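Local coordinates for DNA processing protein DprA (Streptococcus pneumoniae, PDB 3UQZ) that binds single-stranded DNA cooperatively, shields it from nucleases and helps load the RecA recombinase onto it during natural transformation, at residues A[2-10]-A[68-78]; A[82-92]-A[210-218]. One frame throughout, in Å; residues are numbered along the deposited sequence.

Contact 1. Residues A[2-10]-A[68-78]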
loop_
_atom_site.group_PDB
_atom_site.type_symbol
_atom_site.label_atom_id
_atom_site.label_comp_id
_atom_site.label_asym_id
_atom_site.label_seq_id
_atom_site.Cartn_x
_atom_site.Cartn_y
_atom_site.Cartn_z
ATOM N N LYS A 2 28.612 31.396 32.680
ATOM C CA LYS A 2 27.231 30.917 32.618
ATOM C C LYS A 2 26.855 30.769 31.145
ATOM O O LYS A 2 26.933 31.747 30.396
ATOM C CB LYS A 2 26.280 31.891 33.361
ATOM C CG LYS A 2 24.787 31.550 33.292
ATOM C CD LYS A 2 24.356 30.535 34.343
ATOM C CE LYS A 2 22.885 30.228 34.252
ATOM N NZ LYS A 2 22.458 29.287 35.316
ATOM N N ILE A 3 26.484 29.544 30.720
ATOM C CA ILE A 3 26.077 29.297 29.333
ATOM C C ILE A 3 24.613 29.708 29.157
ATOM O O ILE A 3 23.706 29.007 29.613
ATOM C CB ILE A 3 26.362 27.853 28.811
ATOM C CG1 ILE A 3 27.793 27.382 29.156
ATOM C CG2 ILE A 3 26.090 27.756 27.298
ATOM C CD1 ILE A 3 27.977 25.860 29.138
ATOM N N THR A 4 24.404 30.875 28.530
ATOM C CA THR A 4 23.083 31.443 28.217
ATOM C C THR A 4 22.761 31.100 26.751
ATOM O O THR A 4 23.604 30.480 26.086
ATOM C CB THR A 4 23.102 32.980 28.438
ATOM O OG1 THR A 4 24.108 33.572 27.622
ATOM C CG2 THR A 4 23.322 33.372 29.877
ATOM N N ASN A 5 21.573 31.512 26.233
ATOM C CA ASN A 5 21.221 31.260 24.828
ATOM C C ASN A 5 22.189 31.971 23.885
ATOM O O ASN A 5 22.569 31.395 22.859
ATOM C CB ASN A 5 19.774 31.636 24.513
ATOM C CG ASN A 5 18.728 30.747 25.142
ATOM O OD1 ASN A 5 19.030 29.753 25.834
ATOM N ND2 ASN A 5 17.457 31.117 24.937
ATOM N N TYR A 6 22.634 33.197 24.261
ATOM C CA TYR A 6 23.627 33.958 23.487
ATOM C C TYR A 6 24.958 33.195 23.425
ATOM O O TYR A 6 25.616 33.194 22.380
ATOM C CB TYR A 6 23.843 35.376 24.070
ATOM C CG TYR A 6 25.029 36.091 23.457
ATOM C CD1 TYR A 6 24.957 36.630 22.176
ATOM C CD2 TYR A 6 26.253 36.150 24.119
ATOM C CE1 TYR A 6 26.068 37.217 21.574
ATOM C CE2 TYR A 6 27.371 36.732 23.526
ATOM C CZ TYR A 6 27.271 37.278 22.261
ATOM O OH TYR A 6 28.366 37.876 21.691
ATOM N N GLU A 7 25.352 32.562 24.550
ATOM C CA GLU A 7 26.595 31.801 24.626
ATOM C C GLU A 7 26.529 30.555 23.771
ATOM O O GLU A 7 27.514 30.247 23.093
ATOM C CB GLU A 7 26.997 31.497 26.071
ATOM C CG GLU A 7 27.397 32.729 26.867
ATOM C CD GLU A 7 28.699 33.401 26.476
ATOM O OE1 GLU A 7 29.527 32.766 25.782
ATOM O OE2 GLU A 7 28.891 34.570 26.879
ATOM N N ILE A 8 25.346 29.894 23.724
ATOM C CA ILE A 8 25.102 28.728 22.867
ATOM C C ILE A 8 25.379 29.137 21.405
ATOM O O ILE A 8 26.162 28.469 20.725
ATOM C CB ILE A 8 23.674 28.142 23.077
ATOM C CG1 ILE A 8 23.557 27.431 24.456
ATOM C CG2 ILE A 8 23.318 27.193 21.952
ATOM C CD1 ILE A 8 22.122 27.127 24.955
ATOM N N TYR A 9 24.807 30.280 20.967
ATOM C CA TYR A 9 25.029 30.845 19.633
ATOM C C TYR A 9 26.507 31.157 19.420
ATOM O O TYR A 9 27.051 30.798 18.371
ATOM C CB TYR A 9 24.169 32.104 19.417
ATOM C CG TYR A 9 24.178 32.619 17.992
ATOM C CD1 TYR A 9 23.847 31.786 16.926
ATOM C CD2 TYR A 9 24.493 33.949 17.710
ATOM C CE1 TYR A 9 23.856 32.254 15.612
ATOM C CE2 TYR A 9 24.496 34.429 16.399
ATOM C CZ TYR A 9 24.176 33.576 15.355
ATOM O OH TYR A 9 24.175 34.035 14.063
ATOM N N LYS A 10 27.165 31.786 20.434
ATOM C CA LYS A 10 28.594 32.117 20.399
ATOM C C LYS A 10 29.477 30.854 20.248
ATOM O O LYS A 10 30.486 30.914 19.542
ATOM C CB LYS A 10 28.996 32.966 21.613
ATOM C CG LYS A 10 30.316 33.704 21.438
ATOM C CD LYS A 10 30.621 34.598 22.622
ATOM C CE LYS A 10 32.016 35.166 22.540
ATOM N NZ LYS A 10 32.367 35.911 23.767
ATOM N N PHE A 68 22.493 38.056 16.949
ATOM C CA PHE A 68 21.716 37.129 17.770
ATOM C C PHE A 68 20.320 37.668 18.129
ATOM O O PHE A 68 19.364 36.888 18.203
ATOM C CB PHE A 68 22.503 36.759 19.044
ATOM C CG PHE A 68 21.746 35.928 20.052
ATOM C CD1 PHE A 68 21.522 34.571 19.835
ATOM C CD2 PHE A 68 21.254 36.502 21.221
ATOM C CE1 PHE A 68 20.818 33.803 20.768
ATOM C CE2 PHE A 68 20.546 35.737 22.150
ATOM C CZ PHE A 68 20.327 34.395 21.915
ATOM N N GLN A 69 20.213 38.983 18.377
ATOM C CA GLN A 69 18.961 39.617 18.791
ATOM C C GLN A 69 18.000 40.027 17.664
ATOM O O GLN A 69 16.838 40.333 17.954
ATOM C CB GLN A 69 19.227 40.755 19.790
ATOM C CG GLN A 69 19.641 40.234 21.168
ATOM C CD GLN A 69 20.084 41.314 22.113
ATOM O OE1 GLN A 69 20.728 42.295 21.728
ATOM N NE2 GLN A 69 19.801 41.123 23.392
ATOM N N LYS A 70 18.459 39.974 16.384
ATOM C CA LYS A 70 17.645 40.319 15.203
ATOM C C LYS A 70 16.317 39.550 15.167
ATOM O O LYS A 70 15.286 40.145 14.879
ATOM C CB LYS A 70 18.432 40.128 13.895
ATOM C CG LYS A 70 17.809 40.865 12.727
ATOM C CD LYS A 70 18.305 40.390 11.380
ATOM C CE LYS A 70 17.926 41.389 10.314
ATOM N NZ LYS A 70 18.407 40.982 8.974
ATOM N N PHE A 71 16.345 38.246 15.482
ATOM C CA PHE A 71 15.156 37.397 15.565
ATOM C C PHE A 71 15.154 36.711 16.932
ATOM O O PHE A 71 16.235 36.308 17.396
ATOM C CB PHE A 71 15.120 36.341 14.432
ATOM C CG PHE A 71 14.996 36.914 13.040
ATOM C CD1 PHE A 71 13.785 37.428 12.585
ATOM C CD2 PHE A 71 16.091 36.955 12.186
ATOM C CE1 PHE A 71 13.678 37.978 11.304
ATOM C CE2 PHE A 71 15.977 37.492 10.901
ATOM C CZ PHE A 71 14.769 37.986 10.465
ATOM N N PRO A 72 13.968 36.544 17.585
ATOM C CA PRO A 72 13.939 35.862 18.894
ATOM C C PRO A 72 14.361 34.394 18.795
ATOM O O PRO A 72 14.487 33.858 17.690
ATOM C CB PRO A 72 12.478 36.015 19.353
ATOM C CG PRO A 72 11.713 36.209 18.112
ATOM C CD PRO A 72 12.609 36.943 17.162
ATOM N N SER A 73 14.598 33.751 19.951
ATOM C CA SER A 73 15.050 32.367 19.991
ATOM C C SER A 73 14.669 31.671 21.285
ATOM O O SER A 73 14.147 32.299 22.208
ATOM C CB SER A 73 16.567 32.304 19.790
ATOM O OG SER A 73 17.266 33.128 20.711
ATOM N N PHE A 74 14.902 30.354 21.325
ATOM C CA PHE A 74 14.725 29.466 22.472
ATOM C C PHE A 74 15.683 28.293 22.306
ATOM O O PHE A 74 16.025 27.936 21.174
ATOM C CB PHE A 74 13.262 29.011 22.664
ATOM C CG PHE A 74 12.687 28.087 21.610
ATOM C CD1 PHE A 74 12.710 26.705 21.785
ATOM C CD2 PHE A 74 12.105 28.600 20.448
ATOM C CE1 PHE A 74 12.204 25.847 20.801
ATOM C CE2 PHE A 74 11.592 27.740 19.468
ATOM C CZ PHE A 74 11.640 26.371 19.656
ATOM N N SER A 75 16.163 27.734 23.428
ATOM C CA SER A 75 17.125 26.632 23.415
ATOM C C SER A 75 16.576 25.404 24.124
ATOM O O SER A 75 15.536 25.484 24.778
ATOM C CB SER A 75 18.436 27.065 24.069
ATOM O OG SER A 75 18.292 27.238 25.471
ATOM N N ILE A 76 17.323 24.291 24.054
ATOM C CA ILE A 76 17.014 23.032 24.727
ATOM C C ILE A 76 16.982 23.201 26.277
ATOM O O ILE A 76 16.487 22.318 26.972
ATOM C CB ILE A 76 17.966 21.907 24.214
ATOM C CG1 ILE A 76 17.376 20.482 24.452
ATOM C CG2 ILE A 76 19.398 22.073 24.736
ATOM C CD1 ILE A 76 17.819 19.391 23.445
ATOM N N LEU A 77 17.482 24.343 26.803
ATOM C CA LEU A 77 17.498 24.678 28.236
ATOM C C LEU A 77 16.178 25.320 28.686
ATOM O O LEU A 77 15.829 25.240 29.865
ATOM C CB LEU A 77 18.685 25.611 28.587
ATOM C CG LEU A 77 20.134 25.088 28.310
ATOM C CD1 LEU A 77 21.178 26.157 28.642
ATOM C CD2 LEU A 77 20.459 23.773 29.058
ATOM N N ASP A 78 15.445 25.940 27.744
ATOM C CA ASP A 78 14.167 26.607 27.977
ATOM C C ASP A 78 12.984 25.658 28.114
ATOM O O ASP A 78 12.964 24.592 27.504
ATOM C CB ASP A 78 13.914 27.685 26.909
ATOM C CG ASP A 78 14.948 28.810 26.915
ATOM O OD1 ASP A 78 15.387 29.216 28.021
ATOM O OD2 ASP A 78 15.318 29.285 25.824
HETATM O O HOH W 1 16.962 33.180 23.373
#

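Contact 2. Residues A[82-92]-A[210-218]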
loop_
_atom_site.group_PDB
_atom_site.type_symbol
_atom_site.label_atom_id
_atom_site.label_comp_id
_atom_site.label_asym_id
_atom_site.label_seq_id
_atom_site.Cartn_x
_atom_site.Cartn_y
_atom_site.Cartn_z
ATOM N N PRO A 82 9.838 21.829 22.924
ATOM C CA PRO A 82 8.963 20.637 22.939
ATOM C C PRO A 82 9.682 19.320 23.222
ATOM O O PRO A 82 10.728 19.031 22.637
ATOM C CB PRO A 82 8.249 20.674 21.585
ATOM C CG PRO A 82 9.065 21.528 20.738
ATOM C CD PRO A 82 9.909 22.432 21.576
ATOM N N TRP A 83 9.101 18.534 24.141
ATOM C CA TRP A 83 9.636 17.271 24.631
ATOM C C TRP A 83 9.849 16.205 23.580
ATOM O O TRP A 83 10.791 15.435 23.716
ATOM C CB TRP A 83 8.802 16.748 25.808
ATOM C CG TRP A 83 8.968 17.505 27.102
ATOM C CD1 TRP A 83 9.788 18.572 27.339
ATOM C CD2 TRP A 83 8.302 17.228 28.344
ATOM N NE1 TRP A 83 9.659 18.987 28.644
ATOM C CE2 TRP A 83 8.767 18.169 29.288
ATOM C CE3 TRP A 83 7.375 16.252 28.761
ATOM C CZ2 TRP A 83 8.339 18.161 30.625
ATOM C CZ3 TRP A 83 6.967 16.238 30.085
ATOM C CH2 TRP A 83 7.445 17.184 30.999
ATOM N N ASP A 84 9.001 16.144 22.541
ATOM C CA ASP A 84 9.166 15.161 21.471
ATOM C C ASP A 84 10.443 15.427 20.677
ATOM O O ASP A 84 11.148 14.477 20.340
ATOM C CB ASP A 84 7.951 15.148 20.535
ATOM C CG ASP A 84 6.706 14.500 21.109
ATOM O OD1 ASP A 84 6.813 13.372 21.649
ATOM O OD2 ASP A 84 5.615 15.091 20.970
ATOM N N LEU A 85 10.746 16.709 20.394
ATOM C CA LEU A 85 11.952 17.115 19.677
ATOM C C LEU A 85 13.235 16.822 20.484
ATOM O O LEU A 85 14.250 16.480 19.892
ATOM C CB LEU A 85 11.861 18.605 19.241
ATOM C CG LEU A 85 12.988 19.165 18.354
ATOM C CD1 LEU A 85 13.098 18.427 17.014
ATOM C CD2 LEU A 85 12.823 20.648 18.151
ATOM N N SER A 86 13.180 16.917 21.821
ATOM C CA SER A 86 14.320 16.653 22.703
ATOM C C SER A 86 14.764 15.189 22.669
ATOM O O SER A 86 15.922 14.908 22.975
ATOM C CB SER A 86 13.985 17.047 24.136
ATOM O OG SER A 86 13.024 16.161 24.681
ATOM N N GLU A 87 13.847 14.262 22.313
ATOM C CA GLU A 87 14.083 12.817 22.274
ATOM C C GLU A 87 14.866 12.318 21.062
ATOM O O GLU A 87 15.309 11.168 21.064
ATOM C CB GLU A 87 12.766 12.044 22.383
ATOM C CG GLU A 87 12.016 12.222 23.688
ATOM C CD GLU A 87 10.567 11.809 23.538
ATOM O OE1 GLU A 87 9.758 12.175 24.419
ATOM O OE2 GLU A 87 10.236 11.130 22.535
ATOM N N ILE A 88 15.010 13.138 20.018
ATOM C CA ILE A 88 15.721 12.717 18.811
ATOM C C ILE A 88 17.225 12.766 18.983
ATOM O O ILE A 88 17.740 13.473 19.854
ATOM C CB ILE A 88 15.264 13.463 17.524
ATOM C CG1 ILE A 88 15.625 14.966 17.554
ATOM C CG2 ILE A 88 13.792 13.232 17.232
ATOM C CD1 ILE A 88 16.057 15.540 16.270
ATOM N N TYR A 89 17.934 12.018 18.143
ATOM C CA TYR A 89 19.385 12.058 18.138
ATOM C C TYR A 89 19.762 13.394 17.466
ATOM O O TYR A 89 19.175 13.753 16.435
ATOM C CB TYR A 89 19.965 10.854 17.366
ATOM C CG TYR A 89 21.442 10.996 17.075
ATOM C CD1 TYR A 89 22.385 10.942 18.101
ATOM C CD2 TYR A 89 21.897 11.240 15.783
ATOM C CE1 TYR A 89 23.743 11.116 17.845
ATOM C CE2 TYR A 89 23.253 11.420 15.516
ATOM C CZ TYR A 89 24.172 11.354 16.550
ATOM O OH TYR A 89 25.513 11.520 16.297
ATOM N N ASP A 90 20.706 14.137 18.070
ATOM C CA ASP A 90 21.179 15.439 17.574
ATOM C C ASP A 90 20.065 16.504 17.563
ATOM O O ASP A 90 19.936 17.272 16.612
ATOM C CB ASP A 90 21.915 15.302 16.213
ATOM C CG ASP A 90 22.837 16.448 15.848
ATOM O OD1 ASP A 90 23.386 17.077 16.764
ATOM O OD2 ASP A 90 23.020 16.702 14.638
ATOM N N ALA A 91 19.264 16.550 18.645
ATOM C CA ALA A 91 18.182 17.519 18.806
ATOM C C ALA A 91 18.726 18.957 18.661
ATOM O O ALA A 91 19.804 19.237 19.186
ATOM C CB ALA A 91 17.530 17.343 20.163
ATOM N N PRO A 92 18.061 19.861 17.897
ATOM C CA PRO A 92 18.587 21.238 17.760
ATOM C C PRO A 92 18.792 21.879 19.118
ATOM O O PRO A 92 17.923 21.836 19.983
ATOM C CB PRO A 92 17.522 21.972 16.932
ATOM C CG PRO A 92 16.331 21.125 16.993
ATOM C CD PRO A 92 16.787 19.703 17.170
ATOM N N ARG A 210 15.212 16.614 9.903
ATOM C CA ARG A 210 15.355 15.949 11.202
ATOM C C ARG A 210 14.428 16.629 12.242
ATOM O O ARG A 210 13.782 15.930 13.028
ATOM C CB ARG A 210 16.843 15.958 11.609
ATOM C CG ARG A 210 17.153 16.300 13.068
ATOM C CD ARG A 210 18.618 16.610 13.343
ATOM N NE ARG A 210 19.000 17.867 12.705
ATOM C CZ ARG A 210 19.423 18.946 13.351
ATOM N NH1 ARG A 210 19.562 18.927 14.668
ATOM N NH2 ARG A 210 19.725 20.047 12.682
ATOM N N ILE A 211 14.322 17.988 12.188
ATOM C CA ILE A 211 13.474 18.818 13.058
ATOM C C ILE A 211 11.994 18.624 12.692
ATOM O O ILE A 211 11.180 18.443 13.599
ATOM C CB ILE A 211 13.903 20.318 13.040
ATOM C CG1 ILE A 211 15.394 20.478 13.389
ATOM C CG2 ILE A 211 13.008 21.177 13.968
ATOM C CD1 ILE A 211 16.015 21.828 13.005
ATOM N N ILE A 212 11.646 18.660 11.371
ATOM C CA ILE A 212 10.280 18.439 10.874
ATOM C C ILE A 212 9.737 17.124 11.450
ATOM O O ILE A 212 8.667 17.127 12.061
ATOM C CB ILE A 212 10.198 18.460 9.316
ATOM C CG1 ILE A 212 10.536 19.855 8.735
ATOM C CG2 ILE A 212 8.814 17.978 8.820
ATOM C CD1 ILE A 212 10.700 19.891 7.264
ATOM N N ALA A 213 10.495 16.023 11.290
ATOM C CA ALA A 213 10.121 14.705 11.794
ATOM C C ALA A 213 10.105 14.670 13.324
ATOM O O ALA A 213 9.110 14.241 13.897
ATOM C CB ALA A 213 11.068 13.649 11.247
ATOM N N GLY A 214 11.171 15.173 13.956
ATOM C CA GLY A 214 11.347 15.211 15.408
ATOM C C GLY A 214 10.266 15.923 16.198
ATOM O O GLY A 214 9.923 15.506 17.307
ATOM N N LEU A 215 9.719 17.000 15.626
ATOM C CA LEU A 215 8.648 17.808 16.203
ATOM C C LEU A 215 7.324 17.028 16.334
ATOM O O LEU A 215 6.527 17.338 17.211
ATOM C CB LEU A 215 8.421 19.004 15.265
ATOM C CG LEU A 215 8.459 20.451 15.783
ATOM C CD1 LEU A 215 9.249 20.614 17.061
ATOM C CD2 LEU A 215 8.986 21.384 14.708
ATOM N N CYS A 216 7.084 16.037 15.454
ATOM C CA CYS A 216 5.813 15.311 15.340
ATOM C C CYS A 216 5.800 13.834 15.730
ATOM O O CYS A 216 6.828 13.159 15.692
ATOM C CB CYS A 216 5.232 15.513 13.943
ATOM S SG CYS A 216 5.620 17.122 13.213
ATOM N N ARG A 217 4.594 13.327 16.057
ATOM C CA ARG A 217 4.348 11.924 16.426
ATOM C C ARG A 217 4.087 11.045 15.182
ATOM O O ARG A 217 4.136 9.815 15.279
ATOM C CB ARG A 217 3.181 11.812 17.426
ATOM C CG ARG A 217 3.353 12.638 18.700
ATOM C CD ARG A 217 4.076 11.883 19.792
ATOM N NE ARG A 217 3.182 11.561 20.906
ATOM C CZ ARG A 217 2.978 12.338 21.969
ATOM N NH1 ARG A 217 3.590 13.511 22.072
ATOM N NH2 ARG A 217 2.156 11.946 22.934
ATOM N N GLY A 218 3.832 11.697 14.043
ATOM C CA GLY A 218 3.600 11.049 12.758
ATOM C C GLY A 218 4.032 11.884 11.571
ATOM O O GLY A 218 4.031 13.118 11.636
HETATM O O HOH W 2 4.570 16.335 18.662
#

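Contact 1. Residues A[2-10]-A[68-78]
Asn5 and Phe68 lead this contact, which joins the first helix of the SAM domain, 5-13, to the end of helix 61-69 and to edge strand 73-75 of the Rossmann-type sheet. The strand runs nearly perpendicular to the helix, at 85°, and Asn5 meets the strand's last residue, Ser75, and the turn that follows it, one with each end of its amide. Its CG lies beside the backbone N and anti to the carbonyl carbon (chi1 -69°), which directs the amide toward the turn 75-78. Asn5 ND2 donates to Asp78 OD2 over 3.0 Å, almost straight at 167°; the acceptor lies in the amide plane and offers its syn lone pair, while the carboxylate stands steep to the amide. On the amide's other end, Ser75 OG donates to Asn5 OD1 from above the carbonyl plane. An asparagine suits this place because it can donate and accept at once, and the two bonds fix the amide's rotation. A water accepts from ND2 as well and bridges to Ser73.

Phe68, CG anti to its backbone N, swings its ring against the helix. Tyr6 CA sits over one face, 3.8 Å from the ring centroid, a CH-pi contact, and the Tyr6 ring turns its edge toward the Phe68 face in an offset edge-to-face pair. Tyr9 comes alongside obliquely, its CB 3.6 Å from Phe68 CD1. Tyr6 and Tyr9 send their hydroxyls to Asp61 and Glu67 and offer Phe68 carbon, which suits a flat apolar ring. Farther along, Ile8 CD1 meets Leu77 CD1 at 3.9 Å. Ser75 OG also accepts from Leu77 N in an ST turn, and Asp78 OD2, already bonded to Asn5, takes a second hydrogen bond from Ser75 N at 3.0 Å.

Contact 2. Residues A[82-92]-A[210-218]
Leu85 faces Gly214 where the short, weakly bonded helix 83-86 rests on helix 204-215, and their CA atoms come within 4.7 Å. The absence of a side chain at Gly214 lets Ile88 CG2 settle 3.6 Å from Gly214 CA, while Leu85 CD1 packs near the glycine carbonyl. Leu85 extends its CG anti to the backbone N (chi1 -174°), so that CD1 leans toward Ile211 and CD2 meets Leu215 CD1 at 3.7 Å. Pro82 CG touches the same leucine methyl, and Pro92 CG packs on Ile211 CG1; rigid rings and branched chains suit such an apolar seam.

This is the connection that leads from edge strand 73-75 into strand 94-99 of the Rossmann-type fold, draped over a helix flanking the sheet. Charged groups finish both ends. Arg210 CG lies across Ile88 CD1, and a bend at chi3 (68°) then turns the guanidinium so that NH1 meets Asp90 O at 2.6 Å, close to the C=O line but with the N-H bent at 137°; Glu193 takes NH2 in a salt bridge. Asp90 OD2 lies over the guanidinium face, contributing charge alone, while Asn18 binds its other oxygen. At the far end Arg217, bent at chi2 and chi3, forms a salt bridge, NH1 to Asp84 OD2 at 2.8 Å, a bent hydrogen bond on the syn lone pair, in the guanidinium plane, and a water donates to both Asp84 OD2 and Leu215 O.

Contact 1 lies toward the outside of the chain, its centre about 18 Å from the centre of the chain, and contact 2 nearer the middle, its centre about 8 Å from that point; both are only partly buried. Contact 1 bridges two family regions, SAM and Rossmann-like, whereas contact 2 stays within the latter. Their chemistry follows: an aromatic cluster beside a hydrogen-bond network of amide, hydroxyl and carboxylate in the first, an aliphatic seam ended by arginine-carboxylate and arginine-carbonyl bonds in the second. They follow each other along the chain, strand 73-75 leading on to helix 83-86, and they touch where Ile76 CD1 packs on Ala91 CB at 3.9 Å.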